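Local coordinates for vitamin B12-binding protein (Vibrio cholerae O395, PDB 5YSC) that binds vitamin B12 in the periplasm and probably delivers it to the BtuC subunits of the BtuCDF ABC transporter for import, at residues Arg22-Ala27 with Leu74-Asp79. Numbering follows the deposited sequence.
Sequences RIISLA and LTLKPD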
loop_
_atom_site.group_PDB
_atom_site.type_symbol
_atom_site.label_atom_id
_atom_site.label_comp_id
_atom_site.label_asym_id
_atom_site.label_seq_id
_atom_site.Cartn_x
_atom_site.Cartn_y
_atom_site.Cartn_z
ATOM N N ARG A 22 2.167 -18.472 -17.056
ATOM C CA ARG A 22 0.883 -18.560 -16.358
ATOM C C ARG A 22 1.107 -17.988 -14.955
ATOM O O ARG A 22 1.564 -18.693 -14.055
ATOM C CB ARG A 22 0.375 -19.995 -16.295
ATOM C CG ARG A 22 0.108 -20.626 -17.652
ATOM C CD ARG A 22 -0.621 -21.923 -17.489
ATOM N NE ARG A 22 -1.914 -21.691 -16.860
ATOM C CZ ARG A 22 -3.018 -21.376 -17.523
ATOM N NH1 ARG A 22 -3.001 -21.271 -18.842
ATOM N NH2 ARG A 22 -4.145 -21.164 -16.863
ATOM N N ILE A 23 0.824 -16.702 -14.768
ATOM C CA ILE A 23 1.203 -16.014 -13.533
ATOM C C ILE A 23 -0.052 -15.742 -12.713
ATOM O O ILE A 23 -1.091 -15.380 -13.258
ATOM C CB ILE A 23 1.977 -14.714 -13.843
ATOM C CG1 ILE A 23 3.199 -15.023 -14.703
ATOM C CG2 ILE A 23 2.492 -14.052 -12.568
ATOM C CD1 ILE A 23 4.004 -13.795 -15.123
ATOM N N ILE A 24 0.037 -15.919 -11.395
ATOM C CA ILE A 24 -1.076 -15.604 -10.501
ATOM C C ILE A 24 -0.600 -14.569 -9.503
ATOM O O ILE A 24 0.495 -14.697 -8.957
ATOM C CB ILE A 24 -1.587 -16.861 -9.788
ATOM C CG1 ILE A 24 -2.304 -17.758 -10.807
ATOM C CG2 ILE A 24 -2.530 -16.518 -8.622
ATOM C CD1 ILE A 24 -2.861 -19.047 -10.198
ATOM N N SER A 25 -1.420 -13.540 -9.276
ATOM C CA SER A 25 -1.165 -12.503 -8.277
ATOM C C SER A 25 -2.145 -12.659 -7.128
ATOM O O SER A 25 -3.363 -12.771 -7.344
ATOM C CB SER A 25 -1.323 -11.107 -8.876
ATOM O OG SER A 25 -1.397 -10.160 -7.842
ATOM N N LEU A 26 -1.615 -12.611 -5.918
ATOM C CA LEU A 26 -2.434 -12.767 -4.721
ATOM C C LEU A 26 -2.715 -11.448 -3.997
ATOM O O LEU A 26 -3.146 -11.480 -2.844
ATOM C CB LEU A 26 -1.776 -13.762 -3.773
ATOM C CG LEU A 26 -1.502 -15.157 -4.351
ATOM C CD1 LEU A 26 -0.843 -16.020 -3.281
ATOM C CD2 LEU A 26 -2.768 -15.844 -4.862
ATOM N N ALA A 27 -2.467 -10.289 -4.630
ATOM C CA ALA A 27 -2.737 -9.013 -3.962
ATOM C C ALA A 27 -2.968 -7.900 -4.985
ATOM O O ALA A 27 -2.408 -7.946 -6.079
ATOM C CB ALA A 27 -1.600 -8.602 -3.021
ATOM N N LEU A 74 -4.870 -24.736 -8.170
ATOM C CA LEU A 74 -4.516 -26.044 -8.711
ATOM C C LEU A 74 -5.028 -26.169 -10.139
ATOM O O LEU A 74 -4.311 -26.613 -11.042
ATOM C CB LEU A 74 -5.130 -27.137 -7.834
ATOM C CG LEU A 74 -4.364 -27.889 -6.740
ATOM C CD1 LEU A 74 -2.947 -27.453 -6.492
ATOM C CD2 LEU A 74 -5.174 -27.817 -5.463
ATOM N N THR A 75 -6.260 -25.719 -10.327
ATOM C CA THR A 75 -6.935 -25.694 -11.612
ATOM C C THR A 75 -6.210 -24.884 -12.683
ATOM O O THR A 75 -6.432 -25.096 -13.868
ATOM C CB THR A 75 -8.323 -25.068 -11.445
ATOM O OG1 THR A 75 -9.304 -26.089 -11.222
ATOM C CG2 THR A 75 -8.680 -24.232 -12.659
ATOM N N LEU A 76 -5.362 -23.950 -12.264
ATOM C CA LEU A 76 -4.739 -23.001 -13.180
ATOM C C LEU A 76 -3.300 -23.326 -13.523
ATOM O O LEU A 76 -2.784 -22.785 -14.504
ATOM C CB LEU A 76 -4.799 -21.580 -12.603
ATOM C CG LEU A 76 -6.187 -20.924 -12.648
ATOM C CD1 LEU A 76 -6.254 -19.699 -11.761
ATOM C CD2 LEU A 76 -6.559 -20.546 -14.084
ATOM N N LYS A 77 -2.660 -24.168 -12.724
ATOM C CA LYS A 77 -1.302 -24.622 -13.006
ATOM C C LYS A 77 -0.289 -23.505 -13.267
ATOM O O LYS A 77 0.412 -23.532 -14.272
ATOM C CB LYS A 77 -1.315 -25.587 -14.195
ATOM C CG LYS A 77 -2.394 -26.656 -14.105
ATOM C CD LYS A 77 -2.540 -27.422 -15.405
ATOM C CE LYS A 77 -2.130 -28.871 -15.229
ATOM N NZ LYS A 77 -3.087 -29.807 -15.875
ATOM N N PRO A 78 -0.190 -22.542 -12.357
ATOM C CA PRO A 78 0.715 -21.417 -12.571
ATOM C C PRO A 78 2.157 -21.871 -12.543
ATOM O O PRO A 78 2.517 -22.806 -11.828
ATOM C CB PRO A 78 0.395 -20.479 -11.395
ATOM C CG PRO A 78 0.060 -21.421 -10.283
ATOM C CD PRO A 78 -0.735 -22.535 -10.983
ATOM N N ASP A 79 3.001 -21.212 -13.332
ATOM C CA ASP A 79 4.432 -21.411 -13.183
ATOM C C ASP A 79 5.079 -20.305 -12.371
ATOM O O ASP A 79 6.275 -20.382 -12.090
ATOM C CB ASP A 79 5.109 -21.560 -14.555
ATOM C CG ASP A 79 4.852 -20.391 -15.487
ATOM O OD1 ASP A 79 4.202 -19.414 -15.068
ATOM O OD2 ASP A 79 5.307 -20.447 -16.653
#
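A bend at chi3 (62°) in the side chain of Arg22 brings its guanidinium to the backbone carbonyl of Leu76, while at Asp79 a chi1 of 56° sets the carboxylate between the residue's own N and carbonyl carbon, from where OD1 meets the backbone of Arg22. Arg22 is thereby gripped at both its ends. Its NE donates to Leu76 O over 2.7 Å; NE lies nearly in line with the carbonyl, whereas Leu76 O sits somewhat off the guanidinium plane, and NH2 adds a weak bond to the same oxygen. The methyl CD2 of Leu76 lies in plane at the guanidinium edge, 3.7 Å from NH2. On the backbone side, Arg22 N gives a fairly straight bond to Asp79 OD1 (3.0 Å), reaching it from above the carboxylate plane, and Asp79 N answers with a bond to Arg22 O (3.0 Å). The other carboxylate oxygen, OD2, accepts from the backbone N of Glu21, so one aspartate holds two successive amides at the entry to strand 23-25. Next to these polar groups the contact turns apolar: Ile24 CD1 packs 3.8 Å from both Leu76 CD1 and Pro78 CB, in a layer that Ile73 of helix 70-76 extends. Helix 70-76 here gives way to strand 80-83, the neighbour of strand 23-25 in the four-stranded parallel sheet of the N-terminal lobe; Lys77, with positive phi, makes the turn. As a worked case of helix-to-strand connection, the site has an arginine from a strand start bonding to a carbonyl near the C-terminal end of a helix, where the helix dipole would probably favour its positive charge, while the carboxylate and backbone N of Asp79 hold Arg22 N and O just ahead of both strands.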